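Local coordinates for protein uronate isomerase (Caulobacter crescentus, PDB 2Q01) that interconverts D-glucuronate with D-fructuronate, and D-galacturonate with D-tagaturonate, as a uronate isomerase of pentose and glucuronate metabolism, at residues E11-P16 with R428-R433; R212-F217 with D224-K229; G395-R400 with S437-R442. All blocks are in the same frame, centred on the assembly; numbering follows the deposited sequence.

In the fold
Contacts 1 and 3 are neighbours, their centres about 11 Å apart, because both use helix 425-445. Contact 1 sets the N-terminal segment against residues 428-433, and contact 3 sets helix 393-407 against residues 437-442. They touch where P16 CD meets A438 CB at 3.7 Å, and both border the second subunit. Contact 2 packs the joint between helices 210-221 and 228-244 on the opposite side of the chain's centre, about 46 Å from the centre of contact 1 and about 45 Å from that of contact 3, centre to centre. No potassium-binding residue belongs to any of the three; the R400 side chain lies about 13 Å from a bound potassium ion.

Contact 1 (E11-P16 with R428-R433); sequences EDRLFP and RHDVAR
R13 reaches helix 425-445 through its guanidinium, while L14, the next residue, reaches it through a methyl. The two form the centre of a type II beta turn from D12 to F15, and both side chains point toward the helix. At R13, CG sits between the backbone N and the carbonyl carbon (chi1 57°), and the chain then runs extended to NE. Its NH2 lies 3.3 Å from D430 OD1, a salt bridge whose hydrogen bond is bent, with 136° at the hydrogen. The donor stands above the carboxylate plane, and the acceptor is tilted from the guanidinium plane. A water bridges the same two groups: it accepts from R13 NE at 3.0 Å, at the edge of the guanidinium, and donates to D430 OD1 at 3.1 Å. NH1 is held by the carbonyl of H10, while D430 also bonds to R434 through OD1 and to the Y29 hydroxyl through OD2. A leucine in place of R13 would probably leave D430 OD1 without this salt-bridge partner and the bridging water without its NE donor. L14 follows with a positive phi of 72°, as expected at the third position of such a turn. Its CD1 settles over V431, 3.8 Å from V431 CA and 3.9 Å from V431 CG2, so the packing reaches the helix backbone. F15 turns one face of its ring to R13 O, which stands 3.9 Å above the ring plane, over its centre. R448 of the second subunit also packs on L14. The arrangement is a beta turn docked on a helix by one charged and one apolar side chain, joining the N-terminal segment to a late helix of this uronate isomerase, a member of the metallo-dependent hydrolase superfamily, at a subunit boundary.

Contact 2 (R212-F217 with D224-K229); sequences RAFERF and DVYSWK
F214 and V225 bring the two segments closest in the backbone, with F214 CA and V225 CA 7.0 Å apart where a type I beta turn from D224 to S227 passes beside helix 210-221. V225, in that turn, divides its methyls between two phenylalanines. CG1 comes to the edge of the F214 ring, near its plane, in a short approach, 3.3 Å from V225 CG1 to F214 CD2, whose exact value is doubtful. CG2 takes a different approach: it lies over one face of the F217 ring, 3.5 Å from F217 CD1. F217 presents that face with CG anti to its backbone N (chi1 -179°). Such packing belongs to a helix-loop-helix joint: helix 210-221 ends, a short connection containing the turn follows, and helix 228-244 starts just after S227 at the N-cap position. V225 CG1 also stands over the centre of one face of the Y226 ring, which lies beside F214 as well. The two rings run nearly parallel, their planes 21° apart, but the centroids of the F214 and Y226 rings are 5.9 Å apart and the two barely overlap. The closer touch is at F214 CB, 3.9 Å from Y226 CE1. Beyond it the phenol oxygen rests on the helix backbone, Y226 OH being 3.6 Å from E215 CA. The F217 ring also meets H235 of the following helix, and the F214 ring meets F205.

Contact 3 (G395-R400 with S437-R442); sequences GMMRFR and SAFLAR
F439 enters from helix 425-445 against M397 and R400, one turn apart on helix 393-407. Starting at its base, F439 CB lies 3.9 Å from M397 SD. With CG anti to the backbone N (chi1 174°), the ring is carried out toward the other helix. CG, CD2 and CE2 lie under R400 CB, which stands 3.6 Å from the centroid of the F439 ring and only 6° off its normal, a CH-pi contact over the face. CD1 is near both R400 CB and M397 SD; the sulfur approaches the ring obliquely, 5.2 Å from the centroid of F439, as a Met-aromatic contact. CE1 approaches R400 O, and at the tip F439 CZ comes to 3.4 Å from R400 O. M397, bent at its second and third torsions, sends its CE on to A438 CB at 4.1 Å. The R400 guanidinium leads away toward D436, a long and weak ion pair. The axes of these segments come within 10.4 Å at a signed crossing angle of -41°, consistent with the F439 ring lying between the backbones. This is oblique packing of two helices through a phenylalanine, joining helix 393-407 to helix 425-445 in a protein of the TIM-barrel clan.

Contact 1 (E11-P16 with R428-R433)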
loop_
_atom_site.group_PDB
_atom_site.type_symbol
_atom_site.label_atom_id
_atom_site.label_comp_id
_atom_site.label_asym_id
_atom_site.label_seq_id
_atom_site.Cartn_x
_atom_site.Cartn_y
_atom_site.Cartn_z
ATOM N N GLU B 11 -28.385 -7.077 12.434
ATOM C CA GLU B 11 -28.773 -7.476 11.075
ATOM C C GLU B 11 -27.987 -6.730 10.008
ATOM O O GLU B 11 -27.792 -7.244 8.910
ATOM C CB GLU B 11 -30.256 -7.196 10.825
ATOM C CG GLU B 11 -31.240 -7.845 11.781
ATOM C CD GLU B 11 -32.679 -7.427 11.496
ATOM O OE1 GLU B 11 -33.606 -8.081 12.019
ATOM O OE2 GLU B 11 -32.884 -6.445 10.746
ATOM N N ASP B 12 -27.568 -5.508 10.333
ATOM C CA ASP B 12 -26.923 -4.609 9.381
ATOM C C ASP B 12 -25.417 -4.519 9.580
ATOM O O ASP B 12 -24.808 -3.511 9.233
ATOM C CB ASP B 12 -27.530 -3.209 9.486
ATOM C CG ASP B 12 -28.929 -3.126 8.913
ATOM O OD1 ASP B 12 -29.704 -2.284 9.408
ATOM O OD2 ASP B 12 -29.256 -3.887 7.971
ATOM N N ARG B 13 -24.827 -5.568 10.142
ATOM C CA ARG B 13 -23.386 -5.625 10.367
ATOM C C ARG B 13 -22.615 -5.587 9.045
ATOM O O ARG B 13 -23.079 -6.113 8.029
ATOM C CB ARG B 13 -23.019 -6.877 11.172
ATOM C CG ARG B 13 -23.466 -8.175 10.530
ATOM C CD ARG B 13 -23.177 -9.381 11.395
ATOM N NE ARG B 13 -23.649 -10.616 10.771
ATOM C CZ ARG B 13 -24.892 -11.080 10.856
ATOM N NH1 ARG B 13 -25.814 -10.418 11.543
ATOM N NH2 ARG B 13 -25.220 -12.211 10.249
ATOM N N LEU B 14 -21.457 -4.926 9.069
ATOM C CA LEU B 14 -20.542 -4.812 7.913
ATOM C C LEU B 14 -21.009 -3.896 6.762
ATOM O O LEU B 14 -20.244 -3.622 5.835
ATOM C CB LEU B 14 -20.089 -6.199 7.390
ATOM C CG LEU B 14 -19.605 -7.246 8.415
ATOM C CD1 LEU B 14 -19.457 -8.610 7.785
ATOM C CD2 LEU B 14 -18.321 -6.835 9.084
ATOM N N PHE B 15 -22.253 -3.421 6.826
ATOM C CA PHE B 15 -22.758 -2.431 5.868
ATOM C C PHE B 15 -22.294 -1.052 6.320
ATOM O O PHE B 15 -22.140 -0.830 7.523
ATOM C CB PHE B 15 -24.292 -2.463 5.787
ATOM C CG PHE B 15 -24.862 -3.783 5.348
ATOM C CD1 PHE B 15 -24.177 -4.608 4.448
ATOM C CD2 PHE B 15 -26.103 -4.196 5.823
ATOM C CE1 PHE B 15 -24.709 -5.831 4.051
ATOM C CE2 PHE B 15 -26.654 -5.422 5.428
ATOM C CZ PHE B 15 -25.957 -6.242 4.542
ATOM N N PRO B 16 -22.071 -0.118 5.370
ATOM C CA PRO B 16 -21.626 1.229 5.748
ATOM C C PRO B 16 -22.684 1.947 6.578
ATOM O O PRO B 16 -23.862 1.595 6.511
ATOM C CB PRO B 16 -21.463 1.938 4.397
ATOM C CG PRO B 16 -21.357 0.849 3.393
ATOM C CD PRO B 16 -22.226 -0.243 3.910
ATOM N N ARG B 428 -18.076 -17.145 7.603
ATOM C CA ARG B 428 -17.084 -16.545 6.707
ATOM C C ARG B 428 -17.663 -16.159 5.358
ATOM O O ARG B 428 -17.286 -15.134 4.785
ATOM C CB ARG B 428 -15.905 -17.501 6.504
ATOM C CG ARG B 428 -14.961 -17.553 7.680
ATOM C CD ARG B 428 -14.123 -18.816 7.659
ATOM N NE ARG B 428 -13.368 -18.989 8.901
ATOM C CZ ARG B 428 -12.176 -18.453 9.147
ATOM N NH1 ARG B 428 -11.575 -17.697 8.237
ATOM N NH2 ARG B 428 -11.582 -18.676 10.313
ATOM N N HIS B 429 -18.559 -16.998 4.848
ATOM C CA HIS B 429 -19.277 -16.715 3.609
ATOM C C HIS B 429 -20.278 -15.580 3.755
ATOM O O HIS B 429 -20.481 -14.828 2.811
ATOM C CB HIS B 429 -19.961 -17.968 3.069
ATOM C CG HIS B 429 -19.101 -18.758 2.137
ATOM N ND1 HIS B 429 -18.147 -19.648 2.580
ATOM C CD2 HIS B 429 -19.038 -18.782 0.786
ATOM C CE1 HIS B 429 -17.536 -20.188 1.541
ATOM N NE2 HIS B 429 -18.061 -19.682 0.441
ATOM N N ASP B 430 -20.882 -15.452 4.937
ATOM C CA ASP B 430 -21.761 -14.324 5.244
ATOM C C ASP B 430 -21.019 -12.990 5.227
ATOM O O ASP B 430 -21.530 -12.006 4.685
ATOM C CB ASP B 430 -22.452 -14.507 6.594
ATOM C CG ASP B 430 -23.674 -13.627 6.735
ATOM O OD1 ASP B 430 -23.602 -12.604 7.447
ATOM O OD2 ASP B 430 -24.700 -13.947 6.106
ATOM N N VAL B 431 -19.822 -12.963 5.820
ATOM C CA VAL B 431 -18.945 -11.780 5.807
ATOM C C VAL B 431 -18.594 -11.378 4.370
ATOM O O VAL B 431 -18.648 -10.201 4.021
ATOM C CB VAL B 431 -17.651 -12.029 6.633
ATOM C CG1 VAL B 431 -16.610 -10.922 6.430
ATOM C CG2 VAL B 431 -17.975 -12.158 8.087
ATOM N N ALA B 432 -18.262 -12.368 3.540
ATOM C CA ALA B 432 -17.968 -12.145 2.119
ATOM C C ALA B 432 -19.129 -11.479 1.402
ATOM O O ALA B 432 -18.937 -10.541 0.635
ATOM C CB ALA B 432 -17.636 -13.454 1.445
ATOM N N ARG B 433 -20.334 -11.972 1.673
ATOM C CA ARG B 433 -21.558 -11.472 1.044
ATOM C C ARG B 433 -21.944 -10.047 1.464
ATOM O O ARG B 433 -22.404 -9.268 0.630
ATOM C CB ARG B 433 -22.696 -12.460 1.282
ATOM C CG ARG B 433 -22.482 -13.772 0.534
ATOM C CD ARG B 433 -23.363 -14.906 1.036
ATOM N NE ARG B 433 -23.046 -16.131 0.303
ATOM C CZ ARG B 433 -23.804 -17.223 0.258
ATOM N NH1 ARG B 433 -24.956 -17.286 0.914
ATOM N NH2 ARG B 433 -23.403 -18.259 -0.460
HETATM O O HOH W 1 -21.473 -12.334 9.738
#

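Contact 2 (R212-F217 with D224-K229)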
loop_
_atom_site.group_PDB
_atom_site.type_symbol
_atom_site.label_atom_id
_atom_site.label_comp_id
_atom_site.label_asym_id
_atom_site.label_seq_id
_atom_site.Cartn_x
_atom_site.Cartn_y
_atom_site.Cartn_z
ATOM N N ARG B 212 10.013 -38.701 3.095
ATOM C CA ARG B 212 8.896 -39.592 3.398
ATOM C C ARG B 212 7.745 -39.388 2.413
ATOM O O ARG B 212 7.071 -40.347 2.048
ATOM C CB ARG B 212 8.413 -39.413 4.838
ATOM C CG ARG B 212 7.616 -40.599 5.373
ATOM C CD ARG B 212 7.679 -40.697 6.895
ATOM N NE ARG B 212 9.037 -40.948 7.386
ATOM C CZ ARG B 212 9.337 -41.347 8.621
ATOM N NH1 ARG B 212 10.603 -41.541 8.963
ATOM N NH2 ARG B 212 8.379 -41.559 9.516
ATOM N N ALA B 213 7.542 -38.143 1.982
ATOM C CA ALA B 213 6.521 -37.812 0.993
ATOM C C ALA B 213 6.788 -38.483 -0.353
ATOM O O ALA B 213 5.871 -39.025 -0.958
ATOM C CB ALA B 213 6.407 -36.310 0.819
ATOM N N PHE B 214 8.044 -38.445 -0.800
ATOM C CA PHE B 214 8.477 -39.109 -2.035
ATOM C C PHE B 214 8.315 -40.621 -1.965
ATOM O O PHE B 214 8.028 -41.271 -2.974
ATOM C CB PHE B 214 9.947 -38.795 -2.319
ATOM C CG PHE B 214 10.159 -37.667 -3.277
ATOM C CD1 PHE B 214 10.266 -36.358 -2.824
ATOM C CD2 PHE B 214 10.283 -37.914 -4.633
ATOM C CE1 PHE B 214 10.476 -35.315 -3.718
ATOM C CE2 PHE B 214 10.486 -36.889 -5.534
ATOM C CZ PHE B 214 10.587 -35.585 -5.078
ATOM N N GLU B 215 8.514 -41.166 -0.768
ATOM C CA GLU B 215 8.458 -42.601 -0.530
ATOM C C GLU B 215 7.040 -43.125 -0.713
ATOM O O GLU B 215 6.827 -44.082 -1.460
ATOM C CB GLU B 215 8.979 -42.919 0.875
ATOM C CG GLU B 215 9.669 -44.271 1.003
ATOM C CD GLU B 215 10.362 -44.464 2.350
ATOM O OE1 GLU B 215 11.397 -45.164 2.386
ATOM O OE2 GLU B 215 9.880 -43.921 3.368
ATOM N N ARG B 216 6.072 -42.481 -0.059
ATOM C CA ARG B 216 4.670 -42.885 -0.191
ATOM C C ARG B 216 3.995 -42.384 -1.473
ATOM O O ARG B 216 2.948 -42.900 -1.855
ATOM C CB ARG B 216 3.847 -42.583 1.075
ATOM C CG ARG B 216 3.963 -41.187 1.633
ATOM C CD ARG B 216 3.541 -41.153 3.098
ATOM N NE ARG B 216 2.092 -41.268 3.270
ATOM C CZ ARG B 216 1.307 -40.317 3.778
ATOM N NH1 ARG B 216 1.822 -39.163 4.188
ATOM N NH2 ARG B 216 0.001 -40.525 3.888
ATOM N N PHE B 217 4.610 -41.407 -2.139
ATOM C CA PHE B 217 4.224 -40.985 -3.498
ATOM C C PHE B 217 4.471 -42.129 -4.496
ATOM O O PHE B 217 3.684 -42.329 -5.420
ATOM C CB PHE B 217 5.000 -39.708 -3.870
ATOM C CG PHE B 217 4.696 -39.131 -5.243
ATOM C CD1 PHE B 217 5.700 -38.477 -5.947
ATOM C CD2 PHE B 217 3.425 -39.185 -5.808
ATOM C CE1 PHE B 217 5.456 -37.924 -7.200
ATOM C CE2 PHE B 217 3.176 -38.642 -7.065
ATOM C CZ PHE B 217 4.192 -38.004 -7.755
ATOM N N ASP B 224 8.422 -45.373 -10.560
ATOM C CA ASP B 224 9.778 -44.996 -10.169
ATOM C C ASP B 224 9.823 -43.476 -10.060
ATOM O O ASP B 224 9.989 -42.756 -11.043
ATOM C CB ASP B 224 10.832 -45.526 -11.152
ATOM C CG ASP B 224 12.268 -45.257 -10.686
ATOM O OD1 ASP B 224 12.491 -45.043 -9.472
ATOM O OD2 ASP B 224 13.180 -45.268 -11.540
ATOM N N VAL B 225 9.678 -43.017 -8.829
ATOM C CA VAL B 225 9.461 -41.618 -8.509
ATOM C C VAL B 225 10.766 -40.805 -8.451
ATOM O O VAL B 225 10.763 -39.575 -8.585
ATOM C CB VAL B 225 8.585 -41.552 -7.225
ATOM C CG1 VAL B 225 9.160 -40.668 -6.159
ATOM C CG2 VAL B 225 7.187 -41.173 -7.587
ATOM N N TYR B 226 11.880 -41.517 -8.308
ATOM C CA TYR B 226 13.206 -40.908 -8.253
ATOM C C TYR B 226 13.882 -40.874 -9.633
ATOM O O TYR B 226 15.102 -40.771 -9.733
ATOM C CB TYR B 226 14.088 -41.633 -7.229
ATOM C CG TYR B 226 13.452 -41.791 -5.857
ATOM C CD1 TYR B 226 13.474 -40.750 -4.929
ATOM C CD2 TYR B 226 12.837 -42.989 -5.486
ATOM C CE1 TYR B 226 12.896 -40.896 -3.669
ATOM C CE2 TYR B 226 12.252 -43.144 -4.234
ATOM C CZ TYR B 226 12.286 -42.095 -3.330
ATOM O OH TYR B 226 11.711 -42.255 -2.089
ATOM N N SER B 227 13.074 -40.961 -10.685
ATOM C CA SER B 227 13.534 -40.824 -12.072
ATOM C C SER B 227 12.525 -39.956 -12.824
ATOM O O SER B 227 11.316 -40.125 -12.660
ATOM C CB SER B 227 13.689 -42.197 -12.731
ATOM O OG SER B 227 13.705 -42.098 -14.141
ATOM N N TRP B 228 13.034 -39.045 -13.650
ATOM C CA TRP B 228 12.274 -37.886 -14.150
ATOM C C TRP B 228 10.968 -38.148 -14.899
ATOM O O TRP B 228 9.909 -37.690 -14.467
ATOM C CB TRP B 228 13.186 -36.960 -14.960
ATOM C CG TRP B 228 12.506 -35.761 -15.573
ATOM C CD1 TRP B 228 12.425 -35.464 -16.905
ATOM C CD2 TRP B 228 11.828 -34.697 -14.884
ATOM N NE1 TRP B 228 11.745 -34.283 -17.089
ATOM C CE2 TRP B 228 11.368 -33.791 -15.866
ATOM C CE3 TRP B 228 11.565 -34.420 -13.534
ATOM C CZ2 TRP B 228 10.660 -32.628 -15.541
ATOM C CZ3 TRP B 228 10.860 -33.269 -13.213
ATOM C CH2 TRP B 228 10.419 -32.383 -14.214
ATOM N N LYS B 229 11.044 -38.880 -16.007
ATOM C CA LYS B 229 9.873 -39.113 -16.847
ATOM C C LYS B 229 8.774 -39.898 -16.136
ATOM O O LYS B 229 7.588 -39.720 -16.435
ATOM C CB LYS B 229 10.271 -39.780 -18.170
ATOM C CG LYS B 229 10.589 -38.770 -19.282
ATOM C CD LYS B 229 11.414 -39.385 -20.411
ATOM C CE LYS B 229 12.911 -39.368 -20.094
ATOM N NZ LYS B 229 13.715 -40.064 -21.133
#

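Contact 3 (G395-R400 with S437-R442)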
loop_
_atom_site.group_PDB
_atom_site.type_symbol
_atom_site.label_atom_id
_atom_site.label_comp_id
_atom_site.label_asym_id
_atom_site.label_seq_id
_atom_site.Cartn_x
_atom_site.Cartn_y
_atom_site.Cartn_z
ATOM N N GLY B 395 -9.787 -6.102 4.584
ATOM C CA GLY B 395 -8.965 -6.733 3.557
ATOM C C GLY B 395 -9.716 -6.982 2.266
ATOM O O GLY B 395 -9.219 -6.661 1.184
ATOM N N MET B 396 -10.911 -7.552 2.376
ATOM C CA MET B 396 -11.745 -7.812 1.208
ATOM C C MET B 396 -12.132 -6.514 0.507
ATOM O O MET B 396 -12.200 -6.456 -0.721
ATOM C CB MET B 396 -13.001 -8.589 1.608
ATOM C CG MET B 396 -12.728 -9.810 2.469
ATOM S SD MET B 396 -14.237 -10.565 3.106
ATOM C CE MET B 396 -13.658 -12.218 3.479
ATOM N N MET B 397 -12.383 -5.475 1.296
ATOM C CA MET B 397 -12.732 -4.171 0.760
ATOM C C MET B 397 -11.562 -3.587 -0.012
ATOM O O MET B 397 -11.751 -3.067 -1.107
ATOM C CB MET B 397 -13.171 -3.218 1.880
ATOM C CG MET B 397 -13.763 -1.887 1.401
ATOM S SD MET B 397 -15.353 -2.021 0.540
ATOM C CE MET B 397 -16.411 -2.668 1.831
ATOM N N ARG B 398 -10.359 -3.678 0.558
ATOM C CA ARG B 398 -9.141 -3.192 -0.103
ATOM C C ARG B 398 -8.887 -3.922 -1.421
ATOM O O ARG B 398 -8.541 -3.291 -2.419
ATOM C CB ARG B 398 -7.929 -3.302 0.816
ATOM C CG ARG B 398 -7.807 -2.157 1.808
ATOM C CD ARG B 398 -6.423 -2.086 2.414
ATOM N NE ARG B 398 -6.108 -3.253 3.237
ATOM C CZ ARG B 398 -6.341 -3.341 4.545
ATOM N NH1 ARG B 398 -6.008 -4.448 5.205
ATOM N NH2 ARG B 398 -6.909 -2.332 5.195
ATOM N N PHE B 399 -9.084 -5.239 -1.416
ATOM C CA PHE B 399 -9.060 -6.032 -2.628
ATOM C C PHE B 399 -10.001 -5.436 -3.677
ATOM O O PHE B 399 -9.546 -5.062 -4.751
ATOM C CB PHE B 399 -9.401 -7.495 -2.326
ATOM C CG PHE B 399 -9.451 -8.375 -3.547
ATOM C CD1 PHE B 399 -10.670 -8.740 -4.114
ATOM C CD2 PHE B 399 -8.282 -8.840 -4.133
ATOM C CE1 PHE B 399 -10.719 -9.550 -5.246
ATOM C CE2 PHE B 399 -8.325 -9.655 -5.267
ATOM C CZ PHE B 399 -9.541 -10.006 -5.822
ATOM N N ARG B 400 -11.288 -5.307 -3.345
ATOM C CA ARG B 400 -12.291 -4.733 -4.261
ATOM C C ARG B 400 -11.968 -3.310 -4.724
ATOM O O ARG B 400 -12.185 -2.976 -5.886
ATOM C CB ARG B 400 -13.704 -4.769 -3.654
ATOM C CG ARG B 400 -14.344 -6.159 -3.546
ATOM C CD ARG B 400 -14.562 -6.832 -4.910
ATOM N NE ARG B 400 -15.006 -8.220 -4.752
ATOM C CZ ARG B 400 -14.885 -9.175 -5.675
ATOM N NH1 ARG B 400 -15.323 -10.402 -5.412
ATOM N NH2 ARG B 400 -14.326 -8.920 -6.856
ATOM N N SER B 437 -21.642 -6.714 -0.833
ATOM C CA SER B 437 -22.853 -5.894 -0.879
ATOM C C SER B 437 -22.559 -4.437 -0.557
ATOM O O SER B 437 -23.066 -3.552 -1.235
ATOM C CB SER B 437 -23.920 -6.428 0.069
ATOM O OG SER B 437 -24.384 -7.682 -0.382
ATOM N N ALA B 438 -21.733 -4.203 0.465
ATOM C CA ALA B 438 -21.307 -2.857 0.859
ATOM C C ALA B 438 -20.528 -2.128 -0.235
ATOM O O ALA B 438 -20.733 -0.931 -0.459
ATOM C CB ALA B 438 -20.483 -2.923 2.127
ATOM N N PHE B 439 -19.638 -2.854 -0.911
ATOM C CA PHE B 439 -18.805 -2.272 -1.959
ATOM C C PHE B 439 -19.612 -1.882 -3.191
ATOM O O PHE B 439 -19.463 -0.775 -3.708
ATOM C CB PHE B 439 -17.661 -3.221 -2.344
ATOM C CG PHE B 439 -16.852 -2.739 -3.513
ATOM C CD1 PHE B 439 -15.982 -1.656 -3.375
ATOM C CD2 PHE B 439 -16.964 -3.360 -4.759
ATOM C CE1 PHE B 439 -15.232 -1.195 -4.459
ATOM C CE2 PHE B 439 -16.218 -2.910 -5.848
ATOM C CZ PHE B 439 -15.354 -1.822 -5.699
ATOM N N LEU B 440 -20.451 -2.807 -3.657
ATOM C CA LEU B 440 -21.389 -2.557 -4.749
ATOM C C LEU B 440 -22.365 -1.415 -4.445
ATOM O O LEU B 440 -22.661 -0.598 -5.321
ATOM C CB LEU B 440 -22.164 -3.833 -5.069
ATOM C CG LEU B 440 -21.762 -4.758 -6.224
ATOM C CD1 LEU B 440 -20.331 -4.566 -6.669
ATOM C CD2 LEU B 440 -22.022 -6.212 -5.846
ATOM N N ALA B 441 -22.847 -1.363 -3.203
ATOM C CA ALA B 441 -23.730 -0.290 -2.723
ATOM C C ALA B 441 -23.101 1.090 -2.805
ATOM O O ALA B 441 -23.790 2.064 -3.099
ATOM C CB ALA B 441 -24.143 -0.554 -1.314
ATOM N N ARG B 442 -21.796 1.173 -2.543
ATOM C CA ARG B 442 -21.073 2.437 -2.660
ATOM C C ARG B 442 -20.904 2.840 -4.120
ATOM O O ARG B 442 -20.866 4.030 -4.433
ATOM C CB ARG B 442 -19.712 2.358 -1.982
ATOM C CG ARG B 442 -19.332 3.635 -1.249
ATOM C CD ARG B 442 -17.977 4.169 -1.682
ATOM N NE ARG B 442 -16.890 3.221 -1.460
ATOM C CZ ARG B 442 -15.698 3.304 -2.044
ATOM N NH1 ARG B 442 -15.435 4.295 -2.892
ATOM N NH2 ARG B 442 -14.769 2.394 -1.785
#